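PDB 3R44: fatty acyl CoA synthetase FADD13 (FATTY-ACYL-CoA SYNTHETASE) from Mycobacterium tuberculosis, which belongs to the AMP-binding (ANL) enzyme superfamily, with a large N-terminal and a small C-terminal part. Local coordinates for residues V441-L446 against A455-V460; S430-V435 against Q469-Y474; A461-V466 against V488-A493. All blocks are in the same frame, centred on the assembly; numbering follows the deposited sequence.

Contact 1 (V441-L446 against A455-V460)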
# COMPACT_ATOMS: atom_id res chain seq x y z
N VAL A 441 21.03 -0.79 17.48
CA VAL A 441 21.74 -1.23 16.25
C VAL A 441 20.82 -1.20 15.05
O VAL A 441 19.64 -1.57 15.14
CB VAL A 441 22.39 -2.65 16.40
CG1 VAL A 441 21.36 -3.68 16.71
CG2 VAL A 441 23.17 -3.05 15.13
N ALA A 442 21.33 -0.72 13.93
CA ALA A 442 20.62 -0.81 12.66
C ALA A 442 21.61 -1.28 11.67
O ALA A 442 22.72 -0.74 11.62
CB ALA A 442 20.13 0.54 12.24
N VAL A 443 21.22 -2.21 10.79
CA VAL A 443 22.09 -2.75 9.74
C VAL A 443 21.55 -2.35 8.37
O VAL A 443 20.33 -2.46 8.12
CB VAL A 443 22.25 -4.29 9.85
CG1 VAL A 443 22.96 -4.90 8.59
CG2 VAL A 443 23.02 -4.66 11.15
N ILE A 444 22.45 -1.83 7.55
CA ILE A 444 22.19 -1.50 6.14
C ILE A 444 23.27 -2.04 5.22
O ILE A 444 24.42 -2.29 5.62
CB ILE A 444 22.11 0.02 5.88
CG1 ILE A 444 23.40 0.71 6.33
CG2 ILE A 444 20.87 0.60 6.56
CD1 ILE A 444 23.55 2.20 5.83
N GLY A 445 22.95 -2.16 3.95
CA GLY A 445 23.97 -2.49 2.99
C GLY A 445 24.58 -1.18 2.52
O GLY A 445 23.85 -0.16 2.40
N LEU A 446 25.89 -1.21 2.30
CA LEU A 446 26.61 -0.10 1.69
C LEU A 446 27.26 -0.63 0.45
O LEU A 446 27.69 -1.79 0.43
CB LEU A 446 27.70 0.43 2.63
CG LEU A 446 27.16 1.21 3.83
CD1 LEU A 446 28.28 1.60 4.75
CD2 LEU A 446 26.36 2.44 3.44
N ALA A 455 27.18 -5.72 4.52
CA ALA A 455 26.37 -5.39 5.67
C ALA A 455 27.17 -4.58 6.63
O ALA A 455 28.23 -5.00 7.06
CB ALA A 455 25.90 -6.66 6.36
N ALA A 456 26.71 -3.37 6.91
CA ALA A 456 27.29 -2.46 7.84
C ALA A 456 26.36 -2.36 9.05
O ALA A 456 25.19 -2.00 8.91
CB ALA A 456 27.43 -1.05 7.24
N ALA A 457 26.87 -2.65 10.23
CA ALA A 457 26.13 -2.41 11.49
C ALA A 457 26.41 -1.05 12.04
O ALA A 457 27.55 -0.74 12.40
CB ALA A 457 26.53 -3.52 12.50
N ILE A 458 25.38 -0.23 12.16
CA ILE A 458 25.46 1.09 12.78
C ILE A 458 25.02 0.92 14.25
O ILE A 458 23.88 0.51 14.55
CB ILE A 458 24.64 2.13 12.02
CG1 ILE A 458 25.12 2.22 10.54
CG2 ILE A 458 24.90 3.46 12.66
CD1 ILE A 458 24.43 1.40 9.66
N VAL A 459 25.94 1.18 15.15
CA VAL A 459 25.76 0.74 16.53
C VAL A 459 25.85 1.95 17.42
O VAL A 459 26.80 2.74 17.30
CB VAL A 459 26.83 -0.28 16.93
CG1 VAL A 459 26.68 -0.57 18.41
CG2 VAL A 459 26.69 -1.59 16.05
N VAL A 460 24.90 2.10 18.33
CA VAL A 460 25.00 3.06 19.41
C VAL A 460 25.36 2.27 20.66
O VAL A 460 24.64 1.33 21.05
CB VAL A 460 23.66 3.86 19.60
CG1 VAL A 460 23.76 4.88 20.74
CG2 VAL A 460 23.21 4.48 18.30
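Two torsions bring Ile-444 and Ile-458 together. In Ile-444, CG1 sits in the niche between the backbone N and the carbonyl carbon (chi1 57°), where the end of Ile-458 can reach it. In Ile-458 the outer bond is turned to a chi2 of 92°, well off a staggered value, and this swings CD1 back over the partner strand. CD1 of Ile-458 thereby comes to 3.6 Å from CG1 of Ile-444, a diagonal contact between neighbouring hydrogen-bonded pairs. The same methyl lies 3.4 Å from Ala-442 O.

Beneath this packing runs the ladder of an antiparallel beta hairpin. Ala-442 and Ile-458 form one hydrogen-bonded pair, Ile-444 and Ala-456 the next, and each pair is closed by two backbone bonds. The straightest runs from Ala-456 N to Ile-444 O (2.8 Å, 172° at the hydrogen). Between them lies the non-hydrogen-bonded pair Val-443/Ala-457, with Val-441/Val-459 and Gly-445/Ala-455 beyond; Val-443 CA lends a CA-H...O contact to Ala-456 O at 3.3 Å.

As side chains alternate along each strand, the hairpin acquires two different surfaces. One carries Val-441, Val-443, Ala-455, Ala-457 and Val-459; there Val-443 places CG2 3.9 Å from Ala-457 CB and CG1 4.1 Å from Ala-455 CB, while Val-441 CG2 stands 3.9 Å from Val-459 CG2. The other carries Ala-442, Ile-444, Ala-456 and Ile-458, and at its end Leu-446 CD1 approaches Ala-456 CB at 3.7 Å.

Each surface has its own cover: helix 425-432 packs on the valine-bearing side through Ile-428 and Ile-432, helix 504-511 on the isoleucine side through Leu-507 and Tyr-511, while strand 487-490 continues the sheet beyond strand 454-461.

Contact 2 (S430-V435 against Q469-Y474)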
# COMPACT_ATOMS: atom_id res chain seq x y z
N SER A 430 19.42 -8.49 15.61
CA SER A 430 18.95 -9.24 16.79
C SER A 430 20.07 -9.93 17.57
O SER A 430 19.87 -10.29 18.70
CB SER A 430 17.88 -10.28 16.44
OG SER A 430 18.40 -11.23 15.52
N VAL A 431 21.25 -10.10 16.97
CA VAL A 431 22.41 -10.67 17.65
C VAL A 431 23.20 -9.56 18.38
O VAL A 431 23.55 -9.68 19.56
CB VAL A 431 23.29 -11.44 16.64
CG1 VAL A 431 24.63 -11.83 17.27
CG2 VAL A 431 22.54 -12.70 16.15
N ILE A 432 23.47 -8.49 17.65
CA ILE A 432 24.22 -7.38 18.17
C ILE A 432 23.53 -6.63 19.29
O ILE A 432 24.21 -6.16 20.21
CB ILE A 432 24.60 -6.38 17.01
CG1 ILE A 432 25.46 -7.11 15.98
CG2 ILE A 432 25.31 -5.14 17.58
CD1 ILE A 432 25.87 -6.26 14.77
N ILE A 433 22.21 -6.50 19.25
CA ILE A 433 21.47 -5.83 20.34
C ILE A 433 21.72 -6.55 21.66
O ILE A 433 21.64 -5.92 22.72
CB ILE A 433 19.94 -5.71 20.04
CG1 ILE A 433 19.24 -4.70 21.00
CG2 ILE A 433 19.26 -7.08 20.12
CD1 ILE A 433 19.71 -3.25 20.85
N GLY A 434 22.05 -7.83 21.60
CA GLY A 434 22.45 -8.61 22.78
C GLY A 434 23.79 -8.31 23.44
O GLY A 434 23.98 -8.65 24.63
N VAL A 435 24.72 -7.71 22.70
CA VAL A 435 26.05 -7.45 23.22
C VAL A 435 25.93 -6.45 24.40
O VAL A 435 25.27 -5.43 24.29
CB VAL A 435 27.03 -6.90 22.16
CG1 VAL A 435 28.37 -6.44 22.81
CG2 VAL A 435 27.27 -7.92 21.07
N GLN A 469 35.77 -5.21 17.32
CA GLN A 469 36.23 -6.60 17.24
C GLN A 469 35.42 -7.54 18.07
O GLN A 469 35.22 -8.71 17.72
CB GLN A 469 37.69 -6.73 17.67
CG GLN A 469 38.60 -6.44 16.53
CD GLN A 469 38.70 -7.63 15.57
OE1 GLN A 469 38.85 -7.45 14.37
NE2 GLN A 469 38.62 -8.84 16.11
N GLN A 470 35.00 -7.02 19.21
CA GLN A 470 34.23 -7.79 20.14
C GLN A 470 32.84 -8.10 19.57
O GLN A 470 32.35 -9.22 19.69
CB GLN A 470 34.12 -7.03 21.45
CG GLN A 470 32.82 -7.22 22.17
CD GLN A 470 32.80 -6.52 23.50
OE1 GLN A 470 33.73 -5.77 23.84
NE2 GLN A 470 31.74 -6.76 24.28
N ILE A 471 32.20 -7.10 18.95
CA ILE A 471 30.92 -7.34 18.31
C ILE A 471 31.12 -8.38 17.21
O ILE A 471 30.34 -9.32 17.11
CB ILE A 471 30.29 -6.00 17.73
CG1 ILE A 471 29.69 -5.18 18.84
CG2 ILE A 471 29.18 -6.26 16.73
CD1 ILE A 471 29.48 -3.70 18.46
N VAL A 472 32.16 -8.27 16.40
CA VAL A 472 32.21 -9.17 15.24
C VAL A 472 32.56 -10.57 15.68
O VAL A 472 31.91 -11.55 15.28
CB VAL A 472 33.18 -8.72 14.18
CG1 VAL A 472 33.24 -9.76 13.04
CG2 VAL A 472 32.76 -7.35 13.66
N GLU A 473 33.55 -10.69 16.55
CA GLU A 473 33.85 -12.01 17.09
C GLU A 473 32.63 -12.55 17.86
O GLU A 473 32.33 -13.72 17.74
CB GLU A 473 35.16 -12.03 17.87
CG GLU A 473 36.37 -12.02 16.92
CD GLU A 473 37.69 -12.19 17.65
OE1 GLU A 473 38.68 -11.55 17.23
OE2 GLU A 473 37.73 -12.96 18.64
N TYR A 474 31.87 -11.71 18.55
CA TYR A 474 30.62 -12.19 19.17
C TYR A 474 29.59 -12.68 18.16
O TYR A 474 29.01 -13.76 18.34
CB TYR A 474 29.99 -11.12 20.03
CG TYR A 474 28.73 -11.53 20.72
CD1 TYR A 474 28.77 -12.14 21.97
CD2 TYR A 474 27.49 -11.32 20.13
CE1 TYR A 474 27.60 -12.52 22.62
CE2 TYR A 474 26.32 -11.67 20.77
CZ TYR A 474 26.38 -12.28 22.02
OH TYR A 474 25.22 -12.65 22.66
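The ring of Tyr-474 receives Val-431 and Val-435 in different ways. At its edge, near the ring plane, lies the carbonyl oxygen of Val-431, 3.6 Å from Tyr-474 CE2. A methyl of the same valine, CG1, stands 3.9 Å from that carbon. Val-435 approaches obliquely, its CG2 3.5 Å from Tyr-474 CD2, as the two side chains run past one another in opposite directions. The ring reaches across because its CG lies opposite the backbone N (chi1 -179°), and its hydroxyl makes a weak hydrogen bond with Arg-478 NE. A second flat group, the amide of Gln-470, brings NE2 to 3.7 Å from Val-435 CG1, so that the two methyls of Val-435 serve different residues of one helix.

The example illustrates how an alpha+beta domain packs helices on one face of its sheet: helices 425-432 and 468-478 lie on the same face of the three-stranded sheet, and their side chains meet above it. The first helix leads into a type I turn from Ile-432 to Val-435, with Val-435 N bonded to Ile-432 O at 3.0 Å, which brings Val-435 round to the second helix.

Deeper in, Ile-432 and Ile-471 cross at roughly a right angle, with Ile-432 CD1 3.8 Å from Ile-471 CG2. Below them Ile-432 rests on Ala-457 and Val-459, and Ile-471 on Phe-490.

Contact 3 (A461-V466 against V488-A493)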
# COMPACT_ATOMS: atom_id res chain seq x y z
N ALA A 461 26.51 2.59 21.25
CA ALA A 461 27.02 1.80 22.37
C ALA A 461 27.88 2.64 23.28
O ALA A 461 28.33 3.75 22.89
CB ALA A 461 27.83 0.61 21.89
N ASP A 462 28.12 2.08 24.47
CA ASP A 462 29.17 2.56 25.36
C ASP A 462 30.51 2.15 24.81
O ASP A 462 30.97 1.05 25.04
CB ASP A 462 28.97 1.96 26.75
CG ASP A 462 30.01 2.44 27.74
OD1 ASP A 462 30.97 3.18 27.36
OD2 ASP A 462 29.81 2.09 28.93
N GLN A 463 31.14 3.05 24.06
CA GLN A 463 32.41 2.72 23.42
C GLN A 463 33.56 2.49 24.36
O GLN A 463 34.60 1.97 23.93
CB GLN A 463 32.79 3.76 22.38
CG GLN A 463 31.78 3.76 21.24
CD GLN A 463 32.09 4.77 20.10
OE1 GLN A 463 31.29 5.63 19.79
NE2 GLN A 463 33.25 4.65 19.52
N ASN A 464 33.38 2.82 25.64
CA ASN A 464 34.32 2.41 26.69
C ASN A 464 34.24 0.94 27.05
O ASN A 464 35.20 0.40 27.61
CB ASN A 464 34.10 3.22 27.98
CG ASN A 464 34.55 4.67 27.84
OD1 ASN A 464 35.25 5.04 26.88
ND2 ASN A 464 34.16 5.50 28.80
N GLU A 465 33.11 0.30 26.76
CA GLU A 465 32.86 -1.10 27.13
C GLU A 465 32.85 -2.03 25.90
O GLU A 465 33.09 -3.23 26.02
CB GLU A 465 31.53 -1.22 27.89
N VAL A 466 32.60 -1.46 24.71
CA VAL A 466 32.32 -2.26 23.52
C VAL A 466 33.27 -1.89 22.38
O VAL A 466 33.56 -0.73 22.16
CB VAL A 466 30.86 -2.06 23.08
CG1 VAL A 466 30.60 -2.75 21.76
CG2 VAL A 466 29.94 -2.59 24.15
N VAL A 488 31.56 -2.32 11.14
CA VAL A 488 30.80 -1.88 12.29
C VAL A 488 31.09 -0.37 12.45
O VAL A 488 32.27 0.07 12.51
CB VAL A 488 31.19 -2.66 13.58
CG1 VAL A 488 30.55 -2.01 14.79
CG2 VAL A 488 30.80 -4.17 13.47
N ILE A 489 30.05 0.42 12.56
CA ILE A 489 30.17 1.88 12.63
C ILE A 489 29.50 2.32 13.92
O ILE A 489 28.33 2.14 14.05
CB ILE A 489 29.48 2.57 11.43
CG1 ILE A 489 30.25 2.27 10.15
CG2 ILE A 489 29.30 4.08 11.65
CD1 ILE A 489 29.47 2.62 8.90
N PHE A 490 30.26 2.89 14.85
CA PHE A 490 29.67 3.45 16.05
C PHE A 490 29.11 4.82 15.70
O PHE A 490 29.71 5.58 14.93
CB PHE A 490 30.69 3.53 17.17
CG PHE A 490 31.09 2.19 17.71
CD1 PHE A 490 30.18 1.43 18.43
CD2 PHE A 490 32.37 1.68 17.52
CE1 PHE A 490 30.54 0.18 18.93
CE2 PHE A 490 32.75 0.42 18.04
CZ PHE A 490 31.82 -0.32 18.74
N ALA A 491 27.94 5.12 16.23
CA ALA A 491 27.28 6.42 16.04
C ALA A 491 26.82 6.90 17.37
O ALA A 491 26.50 6.09 18.26
CB ALA A 491 26.06 6.28 15.09
N GLU A 492 26.67 8.22 17.50
CA GLU A 492 26.05 8.74 18.70
C GLU A 492 24.52 8.56 18.64
O GLU A 492 23.90 8.55 19.67
CB GLU A 492 26.40 10.24 18.89
CG GLU A 492 27.85 10.45 19.20
CD GLU A 492 28.31 9.81 20.53
OE1 GLU A 492 27.53 9.88 21.52
OE2 GLU A 492 29.43 9.22 20.55
N ALA A 493 23.96 8.46 17.43
CA ALA A 493 22.52 8.38 17.20
C ALA A 493 22.24 7.79 15.84
O ALA A 493 22.98 8.01 14.89
CB ALA A 493 21.85 9.78 17.28
O HOH W 1 28.02 4.89 20.28
O HOH W 2 29.39 6.57 21.53
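The CH-pi contact comes first: CG of Gln-463 lies over one face of the Phe-490 ring, offset toward the rim. It stands 4.1 Å from the centroid of the Phe-490 ring and 21° off the normal. Because the chain is stretched out beyond CG (chi2 -178°), the amide carries on toward the CB end of Phe-490, nearly parallel to the ring with 16° between the planes. Gln-463 NE2 is then 3.7 Å from Phe-490 CD2.

Apolar contacts hold the far end of the ring. Ala-461 CB comes obliquely to CE1 of Phe-490 at 4.0 Å, and Val-466 CG1 reaches CZ of Phe-490 at 4.1 Å. Residues from the ends and the middle of 461-466 thus meet one ring.

No direct hydrogen bond joins the two segments; two waters link their polar atoms. One water accepts from Ala-461 N at 2.9 Å and is also bonded to Ala-491 O at 2.8 Å; a second bridges the side chains, 2.7 Å from Gln-463 OE1 and 2.8 Å from Glu-492 OE2. Within the loop an Asx turn is formed by Asp-462 OD1 accepting from Asn-464 N, which comes in from above the carboxylate plane.

The loop connects strand 454-461 to helix 468-478, and Phe-490 lies on strand 487-490, packing also on Val-459 of the adjacent strand and on Ile-471 of the helix.

In the fold
All three contacts belong to the small C-terminal domain, well away from the centre of the chain, and their centres lie about 12 Å from one another. Contact 1 forms the hairpin of a three-stranded sheet; contact 2 joins two helices over one face of it; contact 3 joins the loop after strand 454-461 to the outermost strand 487-490, which runs parallel to 454-461. Along the chain, the segments of contact 2 bracket the hairpin, whereas those of contacts 2 and 3 alternate, helix 468-478 falling between the two segments of contact 3. Probable backbone hydrogen bonds from Ile-489 to Ala-457 and Val-459 link contacts 1 and 3, and Val-472 packs on Val-488, so the contacts form one continuous packed unit on this side of the sheet.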